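Local coordinates for protein transcriptional regulator, putative, Mar family (Thermotoga maritima, PDB 2ETH) that probably binds DNA and regulates transcription as a dimeric member of the MarR family, at residues Y48-V53 / G113-N118. Numbering follows the deposited sequence.
Sequences YAFLYV and GEILSN
I115 touches F50 and L51 across the contact. The contact joins helix 44-56 to the long helix 106-127 in a winged helix-turn-helix fold of the MarR family. It is purely apolar, and no hydrogen bond crosses it. The nearest CA atoms, of L51 and I115, are 9.6 Å apart, and side chains fill the gap. The two branches of I115 share the work. The longer one ends in CD1, which meets the F50 ring at its edge, close to the ring plane. CE2 of F50 is 4.3 Å from CD1 of I115. F50 leaves its helix toward I115, and with CG anti to the backbone N (chi1 175°) the ring carries on that way. The shorter branch, CG2, faces L51. The first side-chain bond of L51 does not head for the other segment, but its CD2 reaches toward I115. Contact is light, with 88 Å² buried in total.

Other parts of the fold complete the surroundings. F50 also packs on L82 of helix 72-84 and on L104 of strand 100-104, and so joins these elements to the long helix. F19 of the second subunit packs on I115, and F23 of that subunit on L51, so I115 and L51 also take part in packing between subunits. On the L51 side, CD2 of L51 stands 4.4 Å from CG2 of I115.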
loop_
_atom_site.group_PDB
_atom_site.type_symbol
_atom_site.label_atom_id
_atom_site.label_comp_id
_atom_site.label_asym_id
_atom_site.label_seq_id
_atom_site.Cartn_x
_atom_site.Cartn_y
_atom_site.Cartn_z
ATOM N N TYR A 48 -1.645 7.887 -3.007
ATOM C CA TYR A 48 -2.154 7.249 -4.210
ATOM C C TYR A 48 -2.317 8.282 -5.328
ATOM O O TYR A 48 -1.864 8.066 -6.487
ATOM C CB TYR A 48 -3.497 6.557 -3.835
ATOM C CG TYR A 48 -4.002 5.532 -4.815
ATOM C CD1 TYR A 48 -3.122 4.697 -5.505
ATOM C CD2 TYR A 48 -5.360 5.394 -5.076
ATOM C CE1 TYR A 48 -3.577 3.745 -6.427
ATOM C CE2 TYR A 48 -5.820 4.423 -6.009
ATOM C CZ TYR A 48 -4.896 3.624 -6.663
ATOM O OH TYR A 48 -5.297 2.706 -7.569
ATOM N N ALA A 49 -2.908 9.432 -4.996
ATOM C CA ALA A 49 -3.058 10.514 -5.983
ATOM C C ALA A 49 -1.694 11.121 -6.381
ATOM O O ALA A 49 -1.479 11.448 -7.541
ATOM C CB ALA A 49 -4.017 11.584 -5.499
ATOM N N PHE A 50 -0.782 11.250 -5.427
ATOM C CA PHE A 50 0.562 11.784 -5.687
ATOM C C PHE A 50 1.295 10.883 -6.673
ATOM O O PHE A 50 1.749 11.360 -7.685
ATOM C CB PHE A 50 1.392 11.955 -4.386
ATOM C CG PHE A 50 2.835 12.392 -4.627
ATOM C CD1 PHE A 50 3.133 13.704 -5.040
ATOM C CD2 PHE A 50 3.892 11.481 -4.486
ATOM C CE1 PHE A 50 4.459 14.083 -5.277
ATOM C CE2 PHE A 50 5.208 11.864 -4.723
ATOM C CZ PHE A 50 5.500 13.156 -5.096
ATOM N N LEU A 51 1.350 9.575 -6.407
ATOM C CA LEU A 51 2.011 8.613 -7.336
ATOM C C LEU A 51 1.368 8.542 -8.713
ATOM O O LEU A 51 2.067 8.464 -9.748
ATOM C CB LEU A 51 2.070 7.226 -6.727
ATOM C CG LEU A 51 2.994 7.071 -5.505
ATOM C CD1 LEU A 51 2.738 5.710 -4.823
ATOM C CD2 LEU A 51 4.470 7.228 -5.944
ATOM N N TYR A 52 0.052 8.594 -8.753
ATOM C CA TYR A 52 -0.640 8.600 -10.030
ATOM C C TYR A 52 -0.099 9.729 -10.877
ATOM O O TYR A 52 0.345 9.490 -11.988
ATOM C CB TYR A 52 -2.149 8.717 -9.816
ATOM C CG TYR A 52 -2.969 8.745 -11.076
ATOM C CD1 TYR A 52 -2.760 7.798 -12.068
ATOM C CD2 TYR A 52 -3.966 9.706 -11.275
ATOM C CE1 TYR A 52 -3.517 7.791 -13.240
ATOM C CE2 TYR A 52 -4.723 9.706 -12.431
ATOM C CZ TYR A 52 -4.476 8.723 -13.424
ATOM O OH TYR A 52 -5.152 8.677 -14.633
ATOM N N VAL A 53 -0.073 10.950 -10.354
ATOM C CA VAL A 53 0.532 12.080 -11.099
ATOM C C VAL A 53 2.045 11.963 -11.301
ATOM O O VAL A 53 2.553 12.307 -12.365
ATOM C CB VAL A 53 0.156 13.517 -10.449
ATOM C CG1 VAL A 53 0.918 14.690 -11.154
ATOM C CG2 VAL A 53 -1.348 13.735 -10.509
ATOM N N GLY A 113 11.732 11.146 -6.769
ATOM C CA GLY A 113 13.062 10.629 -7.023
ATOM C C GLY A 113 13.597 9.788 -5.879
ATOM O O GLY A 113 14.211 8.754 -6.098
ATOM N N GLU A 114 13.361 10.214 -4.652
ATOM C CA GLU A 114 13.729 9.392 -3.528
ATOM C C GLU A 114 12.947 8.089 -3.514
ATOM O O GLU A 114 13.470 7.046 -3.155
ATOM C CB GLU A 114 13.452 10.106 -2.217
ATOM C CG GLU A 114 14.383 11.247 -1.923
ATOM C CD GLU A 114 13.873 12.077 -0.740
ATOM O OE1 GLU A 114 13.060 11.493 0.043
ATOM O OE2 GLU A 114 14.260 13.283 -0.601
ATOM N N ILE A 115 11.669 8.180 -3.831
ATOM C CA ILE A 115 10.786 7.038 -3.779
ATOM C C ILE A 115 11.192 5.991 -4.830
ATOM O O ILE A 115 11.218 4.801 -4.551
ATOM C CB ILE A 115 9.334 7.492 -4.011
ATOM C CG1 ILE A 115 8.759 8.072 -2.720
ATOM C CG2 ILE A 115 8.468 6.320 -4.463
ATOM C CD1 ILE A 115 7.314 8.548 -2.893
ATOM N N LEU A 116 11.475 6.483 -6.029
ATOM C CA LEU A 116 11.914 5.672 -7.152
ATOM C C LEU A 116 13.259 5.028 -6.832
ATOM O O LEU A 116 13.464 3.854 -7.087
ATOM C CB LEU A 116 11.993 6.518 -8.411
ATOM C CG LEU A 116 12.367 5.801 -9.695
ATOM C CD1 LEU A 116 11.634 4.415 -9.813
ATOM C CD2 LEU A 116 12.090 6.765 -10.932
ATOM N N SER A 117 14.129 5.787 -6.168
ATOM C CA SER A 117 15.415 5.295 -5.735
ATOM C C SER A 117 15.276 4.179 -4.679
ATOM O O SER A 117 15.984 3.183 -4.710
ATOM C CB SER A 117 16.211 6.458 -5.183
ATOM O OG SER A 117 17.561 6.111 -4.993
ATOM N N ASN A 118 14.351 4.345 -3.748
ATOM C CA ASN A 118 14.117 3.331 -2.735
ATOM C C ASN A 118 13.547 2.078 -3.356
ATOM O O ASN A 118 13.877 0.984 -2.940
ATOM C CB ASN A 118 13.173 3.865 -1.661
ATOM C CG ASN A 118 13.777 4.999 -0.877
ATOM O OD1 ASN A 118 14.970 5.268 -0.985
ATOM N ND2 ASN A 118 12.957 5.663 -0.060
#